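Local structure of member of s1p family of ribosomal proteins (Pyrococcus furiosus, 5YH1) at residues A[338-342]-A[343-347]; A[195-199]-A[200-204]. The protein probably acts as a RecJ-like exonuclease of the DHH family, this chain being its manganese-binding DHH part. All coordinates share one frame; numbering follows the deposited sequence.

How the contacts relate
Both contacts are helix starts, in which a hydroxyl-bearing N-cap residue and the loop before it meet the first turn of the helix. Contact 2 is the buried one, its centre about 9 Å from the centre of the chain, and it abuts the manganese site; contact 1 is only partly buried and lies further out, its centre about 18 Å from that of the chain. They share no helix: contact 1 opens helix 343-358 and contact 2 opens helix 199-210. Their chemistry follows their place. Contact 1 caps with its own serine and sends a lysine to a glutamate, whereas contact 2 packs leucine and selenomethionine and hydrogen-bonds its N-cap threonine to a metal-binding aspartate. The centres of the two contacts are about 25 Å apart.

Contact 1 (A[338-342]-A[343-347]); sequences FEYPS and PGKLS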
loop_
_atom_site.group_PDB
_atom_site.type_symbol
_atom_site.label_atom_id
_atom_site.label_comp_id
_atom_site.label_asym_id
_atom_site.label_seq_id
_atom_site.Cartn_x
_atom_site.Cartn_y
_atom_site.Cartn_z
ATOM N N PHE A 338 8.437 -11.203 -6.444
ATOM C CA PHE A 338 8.396 -9.979 -5.632
ATOM C C PHE A 338 9.748 -9.403 -5.208
ATOM O O PHE A 338 9.787 -8.443 -4.451
ATOM C CB PHE A 338 7.492 -10.152 -4.400
ATOM C CG PHE A 338 6.068 -10.507 -4.739
ATOM C CD1 PHE A 338 5.275 -9.628 -5.470
ATOM C CD2 PHE A 338 5.523 -11.714 -4.327
ATOM C CE1 PHE A 338 3.966 -9.949 -5.792
ATOM C CE2 PHE A 338 4.213 -12.042 -4.647
ATOM C CZ PHE A 338 3.434 -11.158 -5.380
ATOM N N GLU A 339 10.850 -9.958 -5.687
ATOM C CA GLU A 339 12.164 -9.461 -5.302
ATOM C C GLU A 339 12.846 -8.789 -6.474
ATOM O O GLU A 339 12.479 -9.009 -7.620
ATOM C CB GLU A 339 13.044 -10.605 -4.822
ATOM C CG GLU A 339 12.611 -11.218 -3.505
ATOM C CD GLU A 339 13.450 -12.427 -3.158
ATOM O OE1 GLU A 339 14.692 -12.341 -3.265
ATOM O OE2 GLU A 339 12.871 -13.466 -2.795
ATOM N N TYR A 340 13.844 -7.967 -6.179
ATOM C CA TYR A 340 14.727 -7.470 -7.214
ATOM C C TYR A 340 15.500 -8.668 -7.771
ATOM O O TYR A 340 16.053 -9.439 -7.005
ATOM C CB TYR A 340 15.694 -6.437 -6.655
ATOM C CG TYR A 340 16.662 -5.912 -7.682
ATOM C CD1 TYR A 340 17.864 -6.562 -7.916
ATOM C CD2 TYR A 340 16.367 -4.776 -8.433
ATOM C CE1 TYR A 340 18.757 -6.094 -8.861
ATOM C CE2 TYR A 340 17.257 -4.297 -9.380
ATOM C CZ TYR A 340 18.452 -4.965 -9.592
ATOM O OH TYR A 340 19.352 -4.513 -10.533
ATOM N N PRO A 341 15.560 -8.823 -9.101
ATOM C CA PRO A 341 15.005 -7.978 -10.148
ATOM C C PRO A 341 13.586 -8.368 -10.570
ATOM O O PRO A 341 13.267 -9.541 -10.619
ATOM C CB PRO A 341 15.977 -8.200 -11.309
ATOM C CG PRO A 341 16.423 -9.612 -11.135
ATOM C CD PRO A 341 16.488 -9.832 -9.652
ATOM N N SER A 342 12.762 -7.374 -10.891
ATOM C CA SER A 342 11.442 -7.603 -11.492
ATOM C C SER A 342 11.555 -8.438 -12.785
ATOM O O SER A 342 12.634 -8.534 -13.375
ATOM C CB SER A 342 10.772 -6.262 -11.807
ATOM O OG SER A 342 11.413 -5.596 -12.903
ATOM N N PRO A 343 10.441 -9.044 -13.231
ATOM C CA PRO A 343 10.443 -9.797 -14.495
ATOM C C PRO A 343 10.995 -9.008 -15.684
ATOM O O PRO A 343 11.772 -9.548 -16.471
ATOM C CB PRO A 343 8.969 -10.126 -14.701
ATOM C CG PRO A 343 8.424 -10.227 -13.311
ATOM C CD PRO A 343 9.156 -9.177 -12.516
ATOM N N GLY A 344 10.618 -7.740 -15.804
ATOM C CA GLY A 344 11.138 -6.901 -16.873
ATOM C C GLY A 344 12.650 -6.779 -16.838
ATOM O O GLY A 344 13.321 -6.953 -17.854
ATOM N N LYS A 345 13.183 -6.481 -15.659
ATOM C CA LYS A 345 14.622 -6.325 -15.466
ATOM C C LYS A 345 15.350 -7.657 -15.639
ATOM O O LYS A 345 16.427 -7.709 -16.231
ATOM C CB LYS A 345 14.897 -5.750 -14.073
ATOM C CG LYS A 345 16.366 -5.576 -13.711
ATOM C CD LYS A 345 17.010 -4.480 -14.539
ATOM C CE LYS A 345 18.511 -4.486 -14.356
ATOM N NZ LYS A 345 19.160 -3.403 -15.138
ATOM N N LEU A 346 14.767 -8.725 -15.106
ATOM C CA LEU A 346 15.327 -10.065 -15.247
ATOM C C LEU A 346 15.450 -10.475 -16.706
ATOM O O LEU A 346 16.471 -11.024 -17.109
ATOM C CB LEU A 346 14.475 -11.099 -14.502
ATOM C CG LEU A 346 14.930 -12.560 -14.593
ATOM C CD1 LEU A 346 16.373 -12.727 -14.120
ATOM C CD2 LEU A 346 14.009 -13.442 -13.774
ATOM N N SER A 347 14.400 -10.239 -17.489
ATOM C CA SER A 347 14.428 -10.556 -18.915
ATOM C C SER A 347 15.560 -9.810 -19.620
ATOM O O SER A 347 16.200 -10.355 -20.509
ATOM C CB SER A 347 13.090 -10.228 -19.584
ATOM O OG SER A 347 12.911 -8.822 -19.673
#
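Pro343 follows Ser342 directly and is the first residue of helix 343-358, and its ring lies against the serine backbone. Lys345 is held at both ends. Its backbone N gives a weak but straight capping bond to Ser342 OG, 3.4 Å long, which the serine can accept because OG stands between its own backbone N and carbonyl carbon (chi1 71°). Beyond the backbone, Lys345 CG rests on Pro341 CB at 3.6 Å; the bend at chi2 (69°) then carries the chain past the tyrosine, with CE 3.9 Å from Tyr340 OH. Its NZ ends in a salt bridge with Glu258 of helix 250-267, while Tyr340 OH is hydrogen-bonded to Gln304 of helix 286-311. Pro341 follows a cis peptide bond, and its CB sits 4.1 Å above the centre of the Tyr340 ring, an aromatic face laid on a cis-proline. Leu346 closes the first helical turn: its N bonds to Ser342 O at 2.8 Å, and its CB comes within 4.2 Å of Pro341 CG. Ser347 OG bonds back to the carbonyl three residues earlier, donating to Gly344 O at 2.6 Å and tilted 32° from the carbonyl plane. Ser342 thus serves the helix start twice, through hydroxyl and carbonyl; the tyrosine ring, the proline and the lysine methylenes pack together, while Tyr340 OH and Lys345 NZ bond to helices 286-311 and 250-267, tying the beginning of helix 343-358 to both.

Contact 2 (A[195-199]-A[200-204]); sequences YELTA and GMLAT
The flat peptide carbonyls of Thr198 and Ala199 receive N-H groups from the first turn of the helix, each in its own way. Leu202 N reaches Thr198 O almost end-on, at 3.0 Å and with a C=O...N angle of 165°, whereas Met201 N adds a weak, strongly bent bond to the same oxygen. Apolar carbons crowd this acceptor too, Met201 CB at 3.3 Å and Leu202 CG at 3.4 Å from Thr198 O. At the next carbonyl Ala203 N donates to Ala199 O at 2.7 Å, tilted 22° from the carbonyl plane. The carbonyl after that, Gly200 O, accepts from both the N and OG1 of Thr204, four residues on, which ties the threonine hydroxyl back to the helix.

Met201, present as selenomethionine, folds back over the N-cap. Its CG lies anti to the carbonyl carbon (chi1 -71°), and a bend at the last torsion brings CE to within 3.4 Å of Thr198 OG1, while SE touches Leu197 CD1 at 3.8 Å. The other methyl of Leu197, CD2, meets Leu202 CD2 at the same distance. With Leu202 cut back to an alanine, that Leu197 methyl would probably lose its mate and a gap would be likely to open between the loop and the helix.

Asp67, a manganese ligand, accepts from Thr198 OG1, Ala199 N and Gly200 N, so the start of helix 199-210 holds a metal-binding carboxylate in place. The loop follows strand 183-185, an outermost strand of the parallel sheet, and leads into this helix. Helix 66-86 packs on Ala199 and Ala203, while helix 32-53 touches Leu202 and, in the preceding loop, Leu197; helix 221-229 lies against Thr198 and Thr204.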
loop_
_atom_site.group_PDB
_atom_site.type_symbol
_atom_site.label_atom_id
_atom_site.label_comp_id
_atom_site.label_asym_id
_atom_site.label_seq_id
_atom_site.Cartn_x
_atom_site.Cartn_y
_atom_site.Cartn_z
ATOM N N TYR A 195 13.470 7.577 -31.132
ATOM C CA TYR A 195 13.395 7.275 -29.698
ATOM C C TYR A 195 14.689 7.573 -28.951
ATOM O O TYR A 195 14.675 7.811 -27.746
ATOM C CB TYR A 195 13.056 5.785 -29.530
ATOM C CG TYR A 195 13.108 5.258 -28.107
ATOM C CD1 TYR A 195 12.009 5.378 -27.258
ATOM C CD2 TYR A 195 14.254 4.629 -27.608
ATOM C CE1 TYR A 195 12.044 4.892 -25.956
ATOM C CE2 TYR A 195 14.300 4.146 -26.304
ATOM C CZ TYR A 195 13.187 4.271 -25.484
ATOM O OH TYR A 195 13.207 3.798 -24.192
ATOM N N GLU A 196 15.810 7.552 -29.665
ATOM C CA GLU A 196 17.118 7.610 -29.030
ATOM C C GLU A 196 17.475 8.983 -28.463
ATOM O O GLU A 196 18.447 9.109 -27.735
ATOM C CB GLU A 196 18.206 7.118 -29.987
ATOM C CG GLU A 196 18.243 7.827 -31.334
ATOM C CD GLU A 196 17.551 7.031 -32.437
ATOM O OE1 GLU A 196 18.227 6.740 -33.448
ATOM O OE2 GLU A 196 16.347 6.693 -32.291
ATOM N N LEU A 197 16.697 10.007 -28.788
ATOM C CA LEU A 197 16.790 11.281 -28.063
ATOM C C LEU A 197 15.839 11.195 -26.862
ATOM O O LEU A 197 14.616 11.362 -26.998
ATOM C CB LEU A 197 16.435 12.457 -28.975
ATOM C CG LEU A 197 16.662 13.858 -28.418
ATOM C CD1 LEU A 197 18.130 14.125 -28.131
ATOM C CD2 LEU A 197 16.109 14.877 -29.394
ATOM N N THR A 198 16.412 10.930 -25.689
ATOM C CA THR A 198 15.634 10.481 -24.530
ATOM C C THR A 198 15.115 11.627 -23.666
ATOM O O THR A 198 15.523 12.783 -23.815
ATOM C CB THR A 198 16.473 9.527 -23.650
ATOM O OG1 THR A 198 17.451 10.266 -22.912
ATOM C CG2 THR A 198 17.167 8.488 -24.512
ATOM N N ALA A 199 14.233 11.294 -22.730
ATOM C CA ALA A 199 13.553 12.316 -21.921
ATOM C C ALA A 199 14.525 13.150 -21.114
ATOM O O ALA A 199 14.338 14.354 -20.971
ATOM C CB ALA A 199 12.521 11.673 -21.006
ATOM N N GLY A 200 15.565 12.511 -20.587
ATOM C CA GLY A 200 16.580 13.220 -19.807
ATOM C C GLY A 200 17.396 14.199 -20.636
ATOM O O GLY A 200 17.854 15.222 -20.129
HETATM N N MSE A 201 17.591 13.875 -21.908
HETATM C CA MSE A 201 18.248 14.787 -22.842
HETATM C C MSE A 201 17.324 15.955 -23.066
HETATM O O MSE A 201 17.684 17.106 -22.813
HETATM C CB MSE A 201 18.577 14.089 -24.164
HETATM C CG MSE A 201 19.716 13.088 -23.996
HETATM SE SE MSE A 201 19.908 11.898 -25.562
HETATM C CE MSE A 201 20.501 10.340 -24.518
ATOM N N LEU A 202 16.113 15.669 -23.516
ATOM C CA LEU A 202 15.113 16.724 -23.751
ATOM C C LEU A 202 14.886 17.607 -22.529
ATOM O O LEU A 202 14.862 18.837 -22.636
ATOM C CB LEU A 202 13.777 16.106 -24.119
ATOM C CG LEU A 202 13.755 15.285 -25.389
ATOM C CD1 LEU A 202 12.466 14.475 -25.461
ATOM C CD2 LEU A 202 13.913 16.196 -26.605
ATOM N N ALA A 203 14.736 16.970 -21.369
ATOM C CA ALA A 203 14.379 17.683 -20.148
ATOM C C ALA A 203 15.506 18.562 -19.662
ATOM O O ALA A 203 15.270 19.635 -19.094
ATOM C CB ALA A 203 13.967 16.703 -19.060
ATOM N N THR A 204 16.739 18.094 -19.836
ATOM C CA THR A 204 17.896 18.917 -19.485
ATOM C C THR A 204 17.931 20.177 -20.351
ATOM O O THR A 204 18.154 21.269 -19.836
ATOM C CB THR A 204 19.218 18.131 -19.606
ATOM O OG1 THR A 204 19.229 17.063 -18.652
ATOM C CG2 THR A 204 20.410 19.030 -19.354
#